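Local coordinates for vacuolar protein sorting-associated protein 54 (Mus musculus, PDB 3N1E), which probably acts, as a subunit of the GARP tethering complex, in retrograde transport from endosomes to the trans-Golgi network, here represented by its helical C-terminal domain, at residues S41-K46 / T113-F118; N56-M61 / T120-A125; K63-I68 / Q124-L129; R83-Y88 / L132-A137; L99-I102 / P107-G110. One frame throughout, in Å; residues are numbered along the deposited sequence.

Contact 1: S41-K46 / T113-F118; sequences SKYEVK and TADVAF
Tyr43 and Asp115 reach for each other from opposite directions, the tyrosine from the loop that follows helix 17-40 and the aspartate from helix 107-124. A chi1 of 174° swings the Tyr43 ring across the gap, and the phenol ends at the carboxylate. Tyr43 OH donates a hydrogen bond to Asp115 OD2 at 2.8 Å, on the anti lone pair of that oxygen, the one directed away from OD1. The same oxygen lies at the edge of the ring, near its plane, 3.4 Å from Tyr43 CE1. The two flat groups are not coplanar: ring and carboxylate planes are 34° apart. Asp115 OD2 is shared further. It accepts from Ser51 OG, and from a water at 3.2 Å that also donates to Lys46 O at 2.8 Å, so the water carries the link back to the loop backbone. Three donors on one carboxylate oxygen in a buried place would be expected to favour the charged form of the aspartate. The contact is thus a small polar point set within apolar packing. Around it, Tyr43 leans on Leu92 of helix 74-98 and meets the ring of Phe54 at the start of helix 52-68, while Asp115 also touches Phe54; loop 41-46 is in this way held against three helices of the bundle at once, 52-68, 74-98 and 107-124.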
# COMPACT_ATOMS: atom_id res chain seq x y z
N SER A 41 14.63 3.51 -3.98
CA SER A 41 15.74 3.80 -4.90
C SER A 41 17.08 3.68 -4.19
O SER A 41 18.12 3.55 -4.84
CB SER A 41 15.61 5.22 -5.49
OG SER A 41 14.50 5.32 -6.35
N LYS A 42 17.05 3.79 -2.85
CA LYS A 42 18.24 3.71 -1.98
C LYS A 42 18.32 2.40 -1.19
O LYS A 42 19.20 2.21 -0.34
CB LYS A 42 18.25 4.88 -0.98
CG LYS A 42 18.49 6.28 -1.57
CD LYS A 42 18.44 7.33 -0.47
CE LYS A 42 18.97 8.69 -0.95
NZ LYS A 42 18.80 9.77 0.09
N TYR A 43 17.39 1.48 -1.43
CA TYR A 43 17.32 0.27 -0.61
C TYR A 43 18.48 -0.65 -0.90
O TYR A 43 18.79 -0.92 -2.05
CB TYR A 43 16.00 -0.43 -0.93
CG TYR A 43 15.76 -1.78 -0.30
CD1 TYR A 43 15.85 -1.97 1.07
CD2 TYR A 43 15.39 -2.86 -1.10
CE1 TYR A 43 15.58 -3.23 1.64
CE2 TYR A 43 15.13 -4.12 -0.54
CZ TYR A 43 15.23 -4.29 0.83
OH TYR A 43 14.96 -5.53 1.37
N GLU A 44 19.15 -1.12 0.16
CA GLU A 44 20.17 -2.14 -0.02
C GLU A 44 19.76 -3.38 0.78
O GLU A 44 19.21 -3.26 1.87
CB GLU A 44 21.57 -1.64 0.37
CG GLU A 44 22.09 -0.52 -0.55
CD GLU A 44 22.26 -0.93 -2.02
OE1 GLU A 44 22.99 -1.91 -2.32
OE2 GLU A 44 21.67 -0.24 -2.88
N VAL A 45 20.01 -4.54 0.19
CA VAL A 45 19.58 -5.78 0.82
C VAL A 45 20.64 -6.24 1.83
O VAL A 45 21.73 -6.66 1.42
CB VAL A 45 19.27 -6.83 -0.25
CG1 VAL A 45 18.78 -8.17 0.41
CG2 VAL A 45 18.20 -6.29 -1.20
N LYS A 46 20.31 -6.14 3.11
CA LYS A 46 21.20 -6.63 4.19
C LYS A 46 20.40 -6.80 5.48
O LYS A 46 19.31 -6.23 5.65
CB LYS A 46 22.35 -5.65 4.40
CG LYS A 46 21.88 -4.28 4.83
CD LYS A 46 23.04 -3.33 5.04
CE LYS A 46 22.64 -2.15 5.91
NZ LYS A 46 22.09 -1.00 5.13
N THR A 113 12.78 -11.67 1.02
CA THR A 113 11.58 -12.42 1.45
C THR A 113 11.21 -12.06 2.90
O THR A 113 10.04 -11.87 3.23
CB THR A 113 11.79 -13.91 1.27
OG1 THR A 113 11.95 -14.14 -0.14
CG2 THR A 113 10.55 -14.72 1.79
N ALA A 114 12.24 -11.94 3.73
CA ALA A 114 12.06 -11.59 5.15
C ALA A 114 11.52 -10.14 5.32
O ALA A 114 10.60 -9.88 6.11
CB ALA A 114 13.40 -11.75 5.89
N ASP A 115 12.14 -9.21 4.60
CA ASP A 115 11.71 -7.80 4.68
C ASP A 115 10.26 -7.69 4.17
O ASP A 115 9.43 -7.01 4.77
CB ASP A 115 12.69 -6.94 3.86
CG ASP A 115 13.35 -5.81 4.67
OD1 ASP A 115 13.05 -5.61 5.87
OD2 ASP A 115 14.20 -5.11 4.05
N VAL A 116 9.95 -8.41 3.10
CA VAL A 116 8.59 -8.41 2.57
C VAL A 116 7.61 -9.04 3.56
O VAL A 116 6.50 -8.56 3.70
CB VAL A 116 8.54 -9.11 1.20
CG1 VAL A 116 7.11 -9.41 0.77
CG2 VAL A 116 9.28 -8.22 0.19
N ALA A 117 8.04 -10.08 4.26
CA ALA A 117 7.18 -10.65 5.32
C ALA A 117 6.85 -9.63 6.42
O ALA A 117 5.73 -9.63 6.95
CB ALA A 117 7.80 -11.89 5.93
N PHE A 118 7.81 -8.78 6.78
CA PHE A 118 7.52 -7.68 7.72
C PHE A 118 6.45 -6.71 7.14
O PHE A 118 5.48 -6.37 7.80
CB PHE A 118 8.81 -6.95 8.10
CG PHE A 118 8.58 -5.76 8.99
CD1 PHE A 118 8.36 -5.95 10.35
CD2 PHE A 118 8.58 -4.47 8.47
CE1 PHE A 118 8.13 -4.86 11.20
CE2 PHE A 118 8.37 -3.35 9.32
CZ PHE A 118 8.16 -3.55 10.68
O HOH W 1 17.20 -6.22 3.77

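Contact 2: N56-M61 / T120-A125; sequences NICKQM and TGNLQA
Asn122 lies against Cys58, and its side chain, followed outward from helix 107-124, accounts for most of the contact with helix 52-68. Its CB comes first, 3.9 Å from Cys58 SG and a little farther from Cys58 CB. The next atom, CG, is held anti to the backbone N (chi1 -178°), which carries the amide over to the other helix, where CG packs 3.7 Å from Cys58 CB. At the tip the amide divides. Asn122 OD1 sits 3.5 Å from Cys58 CB and 3.4 Å from Cys58 O; both of these oxygens are acceptors, so they make no hydrogen bond with each other, and Cys58 O instead accepts one from Thr62 OG1, one turn farther along its own helix. Asn122 ND2 just reaches Cys58 CB at 4.2 Å. Met61 adds only the margin of the contact, its CB 4.4 Å from Asn122 OD1. Across this contact Asn122 packs without making a hydrogen bond, and the helices come close at this pair: the CA atoms of Cys58 and Asn122 are 6.6 Å apart. This is helix-on-helix packing within the bundle. The Cys58 side chain also touches Phe118 and Tyr119 of helix 107-124, whereas Met61 runs to Met32 and Phe36 of helix 17-40 and to Phe81 and Ile84 of helix 74-98.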
# COMPACT_ATOMS: atom_id res chain seq x y z
N ASN A 56 10.52 2.38 7.78
CA ASN A 56 9.96 3.68 7.45
C ASN A 56 8.72 3.57 6.59
O ASN A 56 7.72 4.21 6.89
CB ASN A 56 11.02 4.55 6.79
CG ASN A 56 11.98 5.10 7.78
OD1 ASN A 56 11.57 5.67 8.80
ND2 ASN A 56 13.27 4.95 7.51
N ILE A 57 8.77 2.73 5.55
CA ILE A 57 7.60 2.47 4.70
C ILE A 57 6.43 2.02 5.59
O ILE A 57 5.32 2.57 5.54
CB ILE A 57 7.91 1.39 3.64
CG1 ILE A 57 8.85 1.97 2.56
CG2 ILE A 57 6.61 0.85 2.99
CD1 ILE A 57 9.49 0.93 1.65
N CYS A 58 6.68 1.04 6.43
CA CYS A 58 5.58 0.50 7.25
C CYS A 58 5.06 1.50 8.27
O CYS A 58 3.85 1.53 8.51
CB CYS A 58 5.98 -0.82 7.91
SG CYS A 58 6.22 -2.13 6.66
N LYS A 59 5.94 2.31 8.86
CA LYS A 59 5.48 3.34 9.78
C LYS A 59 4.54 4.32 9.06
O LYS A 59 3.49 4.67 9.60
CB LYS A 59 6.65 4.10 10.41
CG LYS A 59 6.23 5.04 11.52
CD LYS A 59 7.41 5.49 12.40
CE LYS A 59 6.92 5.75 13.83
NZ LYS A 59 7.41 7.00 14.49
N GLN A 60 4.90 4.74 7.85
CA GLN A 60 4.04 5.70 7.11
C GLN A 60 2.73 5.10 6.65
O GLN A 60 1.70 5.79 6.66
CB GLN A 60 4.79 6.42 5.97
CG GLN A 60 6.03 7.15 6.43
CD GLN A 60 5.81 8.06 7.64
OE1 GLN A 60 4.87 8.83 7.66
NE2 GLN A 60 6.64 7.90 8.65
N MET A 61 2.73 3.81 6.30
CA MET A 61 1.52 3.08 5.94
C MET A 61 0.57 3.03 7.13
O MET A 61 -0.64 3.20 7.01
CB MET A 61 1.89 1.66 5.48
CG MET A 61 2.65 1.60 4.17
SD MET A 61 1.53 1.74 2.79
CE MET A 61 0.52 3.07 3.43
N THR A 120 4.19 -7.29 4.74
CA THR A 120 2.88 -7.95 4.60
C THR A 120 2.17 -8.09 5.95
O THR A 120 0.95 -7.85 6.06
CB THR A 120 3.06 -9.34 3.95
OG1 THR A 120 3.68 -9.20 2.66
CG2 THR A 120 1.75 -10.02 3.79
N GLY A 121 2.93 -8.50 6.95
CA GLY A 121 2.44 -8.65 8.32
C GLY A 121 1.90 -7.33 8.85
O GLY A 121 0.78 -7.26 9.39
N ASN A 122 2.70 -6.27 8.70
CA ASN A 122 2.28 -4.95 9.09
C ASN A 122 0.96 -4.56 8.41
O ASN A 122 0.05 -4.04 9.08
CB ASN A 122 3.36 -3.93 8.70
CG ASN A 122 2.99 -2.54 9.12
OD1 ASN A 122 2.63 -1.69 8.30
ND2 ASN A 122 3.03 -2.32 10.42
N LEU A 123 0.91 -4.71 7.08
CA LEU A 123 -0.27 -4.27 6.32
C LEU A 123 -1.51 -5.03 6.75
O LEU A 123 -2.54 -4.40 7.07
CB LEU A 123 -0.03 -4.44 4.81
CG LEU A 123 -1.04 -3.85 3.83
CD1 LEU A 123 -0.34 -3.74 2.47
CD2 LEU A 123 -2.31 -4.68 3.72
N GLN A 124 -1.41 -6.35 6.81
CA GLN A 124 -2.57 -7.21 7.03
C GLN A 124 -3.07 -7.13 8.47
O GLN A 124 -4.22 -7.48 8.75
CB GLN A 124 -2.29 -8.64 6.55
CG GLN A 124 -2.26 -8.66 5.01
CD GLN A 124 -1.92 -10.00 4.38
OE1 GLN A 124 -1.27 -10.85 4.99
NE2 GLN A 124 -2.36 -10.19 3.14
N ALA A 125 -2.22 -6.62 9.37
CA ALA A 125 -2.62 -6.40 10.77
C ALA A 125 -3.39 -5.10 11.01
O ALA A 125 -3.95 -4.89 12.10
CB ALA A 125 -1.41 -6.46 11.64

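Contact 3: K63-I68 / Q124-L129; sequences KMHEAI and QALKGL
A type II beta turn, Leu126 to Leu129, reverses the chain just after helix 107-124, and His65 of helix 52-68 packs onto it. The turn is closed by its own backbone bond from Leu129 N to Leu126 O, and Gly128 occupies the position whose positive phi (89°) suits glycine. The His65 side chain extends from its helix toward the turn, bringing the imidazole to Leu126 and Lys127 together. One ring face takes Leu126 CB in a CH-pi contact, 3.8 Å from the ring centroid and only 12° off the normal; the two side chains slide past each other, so Leu126 CD1 falls back to His65 CB at 4.0 Å. The ring edge does the polar work. His65 NE2 donates to Lys127 O at 2.9 Å, with an N-H...O angle of 152°, in the carbonyl plane and on a lone pair. Leu129 CD1 approaches obliquely, 4.2 Å from His65 CD2, and Phe69 meets the imidazole from beyond the segments. Donation to a carbonyl calls for a proton on NE2, so the ring is either the neutral NE2-H tautomer or the cation, and one bond in the ring plane together with the leucine over a face fixes its rotation.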
# COMPACT_ATOMS: atom_id res chain seq x y z
N LYS A 63 0.62 5.15 9.73
CA LYS A 63 0.15 6.50 10.04
C LYS A 63 -0.95 6.91 9.06
O LYS A 63 -1.90 7.59 9.45
CB LYS A 63 1.31 7.50 10.01
CG LYS A 63 2.25 7.42 11.17
CD LYS A 63 1.67 8.02 12.45
CE LYS A 63 2.75 8.08 13.54
NZ LYS A 63 2.18 7.80 14.89
N MET A 64 -0.80 6.50 7.80
CA MET A 64 -1.80 6.80 6.78
C MET A 64 -3.13 6.14 7.15
O MET A 64 -4.19 6.77 7.08
CB MET A 64 -1.37 6.31 5.41
CG MET A 64 -2.38 6.68 4.34
SD MET A 64 -1.92 6.06 2.76
CE MET A 64 -2.61 4.42 2.75
N HIS A 65 -3.06 4.89 7.60
CA HIS A 65 -4.26 4.14 7.95
C HIS A 65 -4.95 4.83 9.13
O HIS A 65 -6.18 4.99 9.14
CB HIS A 65 -3.88 2.71 8.32
CG HIS A 65 -5.04 1.83 8.66
ND1 HIS A 65 -5.54 1.72 9.94
CD2 HIS A 65 -5.81 1.03 7.88
CE1 HIS A 65 -6.56 0.88 9.94
NE2 HIS A 65 -6.74 0.45 8.71
N GLU A 66 -4.15 5.27 10.11
CA GLU A 66 -4.70 5.97 11.29
C GLU A 66 -5.38 7.28 10.89
O GLU A 66 -6.44 7.64 11.45
CB GLU A 66 -3.60 6.22 12.32
CG GLU A 66 -3.21 4.95 13.08
CD GLU A 66 -1.89 5.07 13.84
OE1 GLU A 66 -1.27 6.16 13.83
OE2 GLU A 66 -1.48 4.06 14.45
N ALA A 67 -4.80 7.98 9.92
CA ALA A 67 -5.31 9.27 9.48
C ALA A 67 -6.66 9.15 8.73
O ALA A 67 -7.49 10.07 8.82
CB ALA A 67 -4.28 9.97 8.60
N ILE A 68 -6.85 8.08 7.96
CA ILE A 68 -8.05 7.97 7.08
C ILE A 68 -9.12 7.00 7.55
O ILE A 68 -10.19 6.88 6.93
CB ILE A 68 -7.71 7.70 5.57
CG1 ILE A 68 -6.86 6.43 5.36
CG2 ILE A 68 -6.94 8.85 4.99
CD1 ILE A 68 -7.50 5.10 5.63
N GLN A 124 -1.41 -6.35 6.81
CA GLN A 124 -2.57 -7.21 7.03
C GLN A 124 -3.07 -7.13 8.47
O GLN A 124 -4.22 -7.48 8.75
CB GLN A 124 -2.29 -8.64 6.55
CG GLN A 124 -2.26 -8.66 5.01
CD GLN A 124 -1.92 -10.00 4.38
OE1 GLN A 124 -1.27 -10.85 4.99
NE2 GLN A 124 -2.36 -10.19 3.14
N ALA A 125 -2.22 -6.62 9.37
CA ALA A 125 -2.62 -6.40 10.77
C ALA A 125 -3.39 -5.10 11.01
O ALA A 125 -3.95 -4.89 12.10
CB ALA A 125 -1.41 -6.46 11.64
N LEU A 126 -3.46 -4.24 10.00
CA LEU A 126 -4.29 -3.03 10.08
C LEU A 126 -5.79 -3.34 9.94
O LEU A 126 -6.17 -4.19 9.14
CB LEU A 126 -3.83 -2.02 9.02
CG LEU A 126 -2.41 -1.51 9.22
CD1 LEU A 126 -1.94 -0.75 7.98
CD2 LEU A 126 -2.29 -0.63 10.50
N LYS A 127 -6.62 -2.65 10.73
CA LYS A 127 -8.08 -2.94 10.73
C LYS A 127 -8.66 -2.87 9.33
O LYS A 127 -8.49 -1.86 8.64
CB LYS A 127 -8.84 -1.95 11.61
CG LYS A 127 -8.61 -2.10 13.07
CD LYS A 127 -9.57 -1.16 13.81
CE LYS A 127 -8.85 -0.37 14.90
NZ LYS A 127 -9.83 0.38 15.75
N GLY A 128 -9.37 -3.93 8.96
CA GLY A 128 -10.02 -4.04 7.65
C GLY A 128 -9.18 -4.62 6.52
O GLY A 128 -9.71 -4.88 5.43
N LEU A 129 -7.89 -4.84 6.76
CA LEU A 129 -6.99 -5.24 5.66
C LEU A 129 -6.53 -6.71 5.68
O LEU A 129 -5.70 -7.12 4.87
CB LEU A 129 -5.76 -4.32 5.61
CG LEU A 129 -6.03 -2.80 5.55
CD1 LEU A 129 -4.71 -2.11 5.30
CD2 LEU A 129 -7.04 -2.43 4.45

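Contact 4: R83-Y88 / L132-A137; sequences RINASY and LDLNMA
Both Asn85 and Tyr88 hold CG anti to the backbone N (chi1 -177° and 168°), which throws their side chains from helix 74-98 toward the C-terminal segment 132-137. On that side, in the conformer given, Met136 bends at chi2 (61°), which brings its end nearer the helix. The C-terminal segment, an irregular loop passing into a 3-10 turn that begins at Met136, packs on helix 74-98 of the helical bundle. Leu134 crosses Asn85 at about a right angle: Leu134 CD2 packs 3.8 Å from Asn85 CG. The amide orientation of Asn85 is uncertain, and no polar partner is assigned to it. Met136, modelled in two conformers, runs obliquely across Asn85 and lies beside Tyr88, though the modelled approach to the tyrosine is doubtful. Lys89 NZ ties the segment down by hydrogen bonds to Leu134 O and Asn135 O, and Tyr119 of helix 107-124 stacks on Tyr88. Leu134 and Met136 also touch that helix, at Thr120 and Val116 respectively. At the closest backbone approach, Asn85 CA and Leu134 CA stand 6.9 Å apart.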
# COMPACT_ATOMS: atom_id res chain seq x y z
N ARG A 83 -4.08 0.02 -4.09
CA ARG A 83 -3.34 0.95 -4.96
C ARG A 83 -1.96 1.31 -4.40
O ARG A 83 -0.98 1.40 -5.15
CB ARG A 83 -4.14 2.24 -5.24
CG ARG A 83 -5.47 1.97 -5.92
CD ARG A 83 -6.17 3.23 -6.46
NE ARG A 83 -7.00 2.79 -7.60
CZ ARG A 83 -7.88 3.53 -8.27
NH1 ARG A 83 -8.10 4.80 -7.92
NH2 ARG A 83 -8.55 2.99 -9.28
N ILE A 84 -1.92 1.57 -3.11
CA ILE A 84 -0.65 1.85 -2.43
C ILE A 84 0.26 0.63 -2.59
O ILE A 84 1.42 0.76 -2.96
CB ILE A 84 -0.86 2.11 -0.91
CG1 ILE A 84 -1.67 3.39 -0.63
CG2 ILE A 84 0.47 2.14 -0.17
CD1 ILE A 84 -1.32 4.57 -1.42
N ASN A 85 -0.28 -0.56 -2.34
CA ASN A 85 0.50 -1.80 -2.52
C ASN A 85 1.04 -1.96 -3.95
O ASN A 85 2.16 -2.41 -4.14
CB ASN A 85 -0.33 -3.03 -2.11
CG ASN A 85 0.44 -4.32 -2.20
OD1 ASN A 85 0.11 -5.23 -2.99
ND2 ASN A 85 1.46 -4.42 -1.42
N ALA A 86 0.23 -1.60 -4.94
CA ALA A 86 0.67 -1.72 -6.32
C ALA A 86 1.87 -0.80 -6.58
O ALA A 86 2.80 -1.19 -7.26
CB ALA A 86 -0.47 -1.37 -7.26
N SER A 87 1.82 0.42 -6.04
CA SER A 87 2.94 1.34 -6.15
C SER A 87 4.20 0.82 -5.44
O SER A 87 5.28 0.88 -6.00
CB SER A 87 2.55 2.71 -5.55
OG SER A 87 3.69 3.56 -5.47
N TYR A 88 4.03 0.32 -4.22
CA TYR A 88 5.13 -0.27 -3.49
C TYR A 88 5.81 -1.39 -4.32
O TYR A 88 7.04 -1.40 -4.46
CB TYR A 88 4.61 -0.80 -2.15
CG TYR A 88 5.58 -1.69 -1.42
CD1 TYR A 88 5.45 -3.07 -1.49
CD2 TYR A 88 6.64 -1.15 -0.69
CE1 TYR A 88 6.36 -3.91 -0.81
CE2 TYR A 88 7.53 -1.97 -0.01
CZ TYR A 88 7.39 -3.33 -0.09
OH TYR A 88 8.27 -4.14 0.59
N LEU A 132 -6.75 -8.72 2.27
CA LEU A 132 -6.25 -8.17 1.02
C LEU A 132 -5.33 -9.15 0.30
O LEU A 132 -4.47 -9.79 0.91
CB LEU A 132 -5.50 -6.86 1.27
CG LEU A 132 -6.23 -5.57 0.93
CD1 LEU A 132 -7.47 -5.39 1.74
CD2 LEU A 132 -5.27 -4.38 1.10
N ASP A 133 -5.56 -9.28 -1.00
CA ASP A 133 -4.76 -10.15 -1.88
C ASP A 133 -3.64 -9.27 -2.44
O ASP A 133 -3.82 -8.53 -3.41
CB ASP A 133 -5.65 -10.64 -3.01
CG ASP A 133 -4.93 -11.53 -3.99
OD1 ASP A 133 -3.70 -11.76 -3.84
OD2 ASP A 133 -5.62 -11.99 -4.94
N LEU A 134 -2.48 -9.37 -1.81
CA LEU A 134 -1.37 -8.47 -2.14
C LEU A 134 -0.52 -8.92 -3.32
O LEU A 134 0.21 -8.12 -3.91
CB LEU A 134 -0.47 -8.31 -0.90
CG LEU A 134 -1.18 -7.75 0.34
CD1 LEU A 134 -0.15 -7.71 1.49
CD2 LEU A 134 -1.78 -6.34 0.08
N ASN A 135 -0.60 -10.22 -3.63
CA ASN A 135 0.16 -10.83 -4.74
C ASN A 135 1.61 -10.39 -4.73
O ASN A 135 2.09 -9.81 -5.71
CB ASN A 135 -0.49 -10.49 -6.08
CG ASN A 135 0.14 -11.22 -7.29
OD1 ASN A 135 -0.08 -10.82 -8.43
ND2 ASN A 135 0.93 -12.27 -7.03
N MET A 136 2.28 -10.63 -3.61
CA MET A 136 3.64 -10.14 -3.48
C MET A 136 4.62 -10.86 -4.41
O MET A 136 5.69 -10.31 -4.73
CB MET A 136 4.08 -10.22 -2.04
CG MET A 136 4.45 -8.88 -1.51
SD MET A 136 3.16 -7.59 -1.49
CE MET A 136 4.35 -6.28 -1.42
N ALA A 137 4.27 -12.08 -4.83
CA ALA A 137 5.12 -12.86 -5.77
C ALA A 137 5.41 -12.11 -7.08
O ALA A 137 6.41 -12.39 -7.74
CB ALA A 137 4.49 -14.22 -6.05

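Contact 5: L99-I102 / P107-G110; sequences LNVI and PQNG
Val101 and Gln108 make the closely packed part of this contact, in the connection between helices 74-98 and 107-124. The first helix ends in a Schellman motif, Asn100 having the positive phi (55°) that lets the chain leave the helix, and the loop then brings Val101 round against the first turn of the next one. Of the two valine branches, CG2 does most of the touching. It lies against the Gln108 amide in the conformer given, the modelled 3.3 Å from Val101 CG2 to Gln108 CD being short and so doubtful. Gln108 reaches there on a chain extended beyond CG, with its shaft running past both valine methyls. Trp140, near the C-terminus, touches both Val101 and Asn109.

The loose side is wet. No direct hydrogen bond joins the two segments; in this conformer of Gln108 two waters stand between them, one at each end of its amide. Gln108 NE2 donates to a water that in turn donates to Leu99 O, and Gln108 OE1 accepts from a second water that takes the N-H of Ile102. The amide thus bridges two backbone groups of the loop without touching either. Ile102, whose CB points away from the helix, meets it through its backbone alone, while Asn109 spends its OD1 on Gly105 N within the loop. A bound magnesium ion lies about 3 Å from the Gln108 side chain by nearest atoms. Ile102 O comes 3.2 Å from Asn109 CB, a non-bonded approach.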
# COMPACT_ATOMS: atom_id res chain seq x y z
N LEU A 99 19.46 -4.08 -8.57
CA LEU A 99 20.43 -4.75 -7.72
C LEU A 99 20.74 -6.17 -8.17
O LEU A 99 21.60 -6.82 -7.58
CB LEU A 99 19.91 -4.77 -6.27
CG LEU A 99 19.69 -3.49 -5.48
CD1 LEU A 99 18.96 -3.80 -4.17
CD2 LEU A 99 20.98 -2.74 -5.20
N ASN A 100 20.06 -6.67 -9.22
CA ASN A 100 20.21 -8.04 -9.71
C ASN A 100 19.98 -9.11 -8.63
O ASN A 100 20.71 -10.12 -8.52
CB ASN A 100 21.59 -8.26 -10.38
CG ASN A 100 21.71 -7.52 -11.68
OD1 ASN A 100 22.60 -6.70 -11.86
ND2 ASN A 100 20.83 -7.82 -12.61
N VAL A 101 18.94 -8.88 -7.85
CA VAL A 101 18.52 -9.85 -6.85
C VAL A 101 17.48 -10.72 -7.51
O VAL A 101 16.49 -10.21 -8.08
CB VAL A 101 17.89 -9.17 -5.60
CG1 VAL A 101 17.44 -10.24 -4.54
CG2 VAL A 101 18.86 -8.23 -4.97
N ILE A 102 17.69 -12.03 -7.44
CA ILE A 102 16.77 -12.94 -8.08
C ILE A 102 16.18 -13.95 -7.09
O ILE A 102 16.72 -14.16 -5.98
CB ILE A 102 17.43 -13.65 -9.28
CG1 ILE A 102 18.53 -14.60 -8.82
CG2 ILE A 102 17.95 -12.61 -10.31
CD1 ILE A 102 18.75 -15.77 -9.79
N PRO A 107 20.81 -16.44 0.02
CA PRO A 107 20.75 -15.53 1.16
C PRO A 107 20.18 -14.14 0.80
O PRO A 107 19.38 -13.61 1.56
CB PRO A 107 22.20 -15.42 1.65
CG PRO A 107 22.93 -16.57 1.04
CD PRO A 107 22.13 -17.11 -0.12
N GLN A 108 20.55 -13.58 -0.35
CA GLN A 108 20.00 -12.29 -0.76
C GLN A 108 18.50 -12.34 -1.00
O GLN A 108 17.74 -11.52 -0.48
CB GLN A 108 20.70 -11.79 -2.03
CG GLN A 108 20.73 -10.30 -2.09
CD GLN A 108 21.34 -9.79 -3.38
OE1 GLN A 108 21.31 -10.46 -4.41
NE2 GLN A 108 21.90 -8.57 -3.34
N ASN A 109 18.06 -13.31 -1.79
CA ASN A 109 16.63 -13.55 -1.98
C ASN A 109 15.92 -13.72 -0.60
O ASN A 109 14.88 -13.11 -0.34
CB ASN A 109 16.48 -14.81 -2.85
CG ASN A 109 15.03 -15.26 -3.06
OD1 ASN A 109 14.79 -16.44 -3.22
ND2 ASN A 109 14.09 -14.32 -3.12
N GLY A 110 16.57 -14.46 0.31
CA GLY A 110 16.00 -14.75 1.64
C GLY A 110 15.79 -13.48 2.43
O GLY A 110 14.77 -13.30 3.11
O HOH W 2 23.28 -7.39 -5.65
O HOH W 3 20.09 -12.83 -5.80

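Contacts 1, 2 and 4 are buried, while contacts 3 and 5 are partly open and lie on opposite sides of the chain's centre, their own centres about 30 Å apart. Helix 107-124 supplies a segment to contacts 1, 2 and 5, and helix 52-68 serves contacts 2 and 3, whose second segments overlap at Gln124 and Ala125. Contact 2 alone packs one helix on another; the others set a loop or tail against a helix. Chemistry differs with place: a phenol-carboxylate hydrogen bond in contact 1, an imidazole bond in contact 3, water bridges in contact 5, mainly packing in contacts 2 and 4. Leu99 against Val45 joins contacts 1 and 5, and Met64 against Ile84 joins contacts 3 and 4.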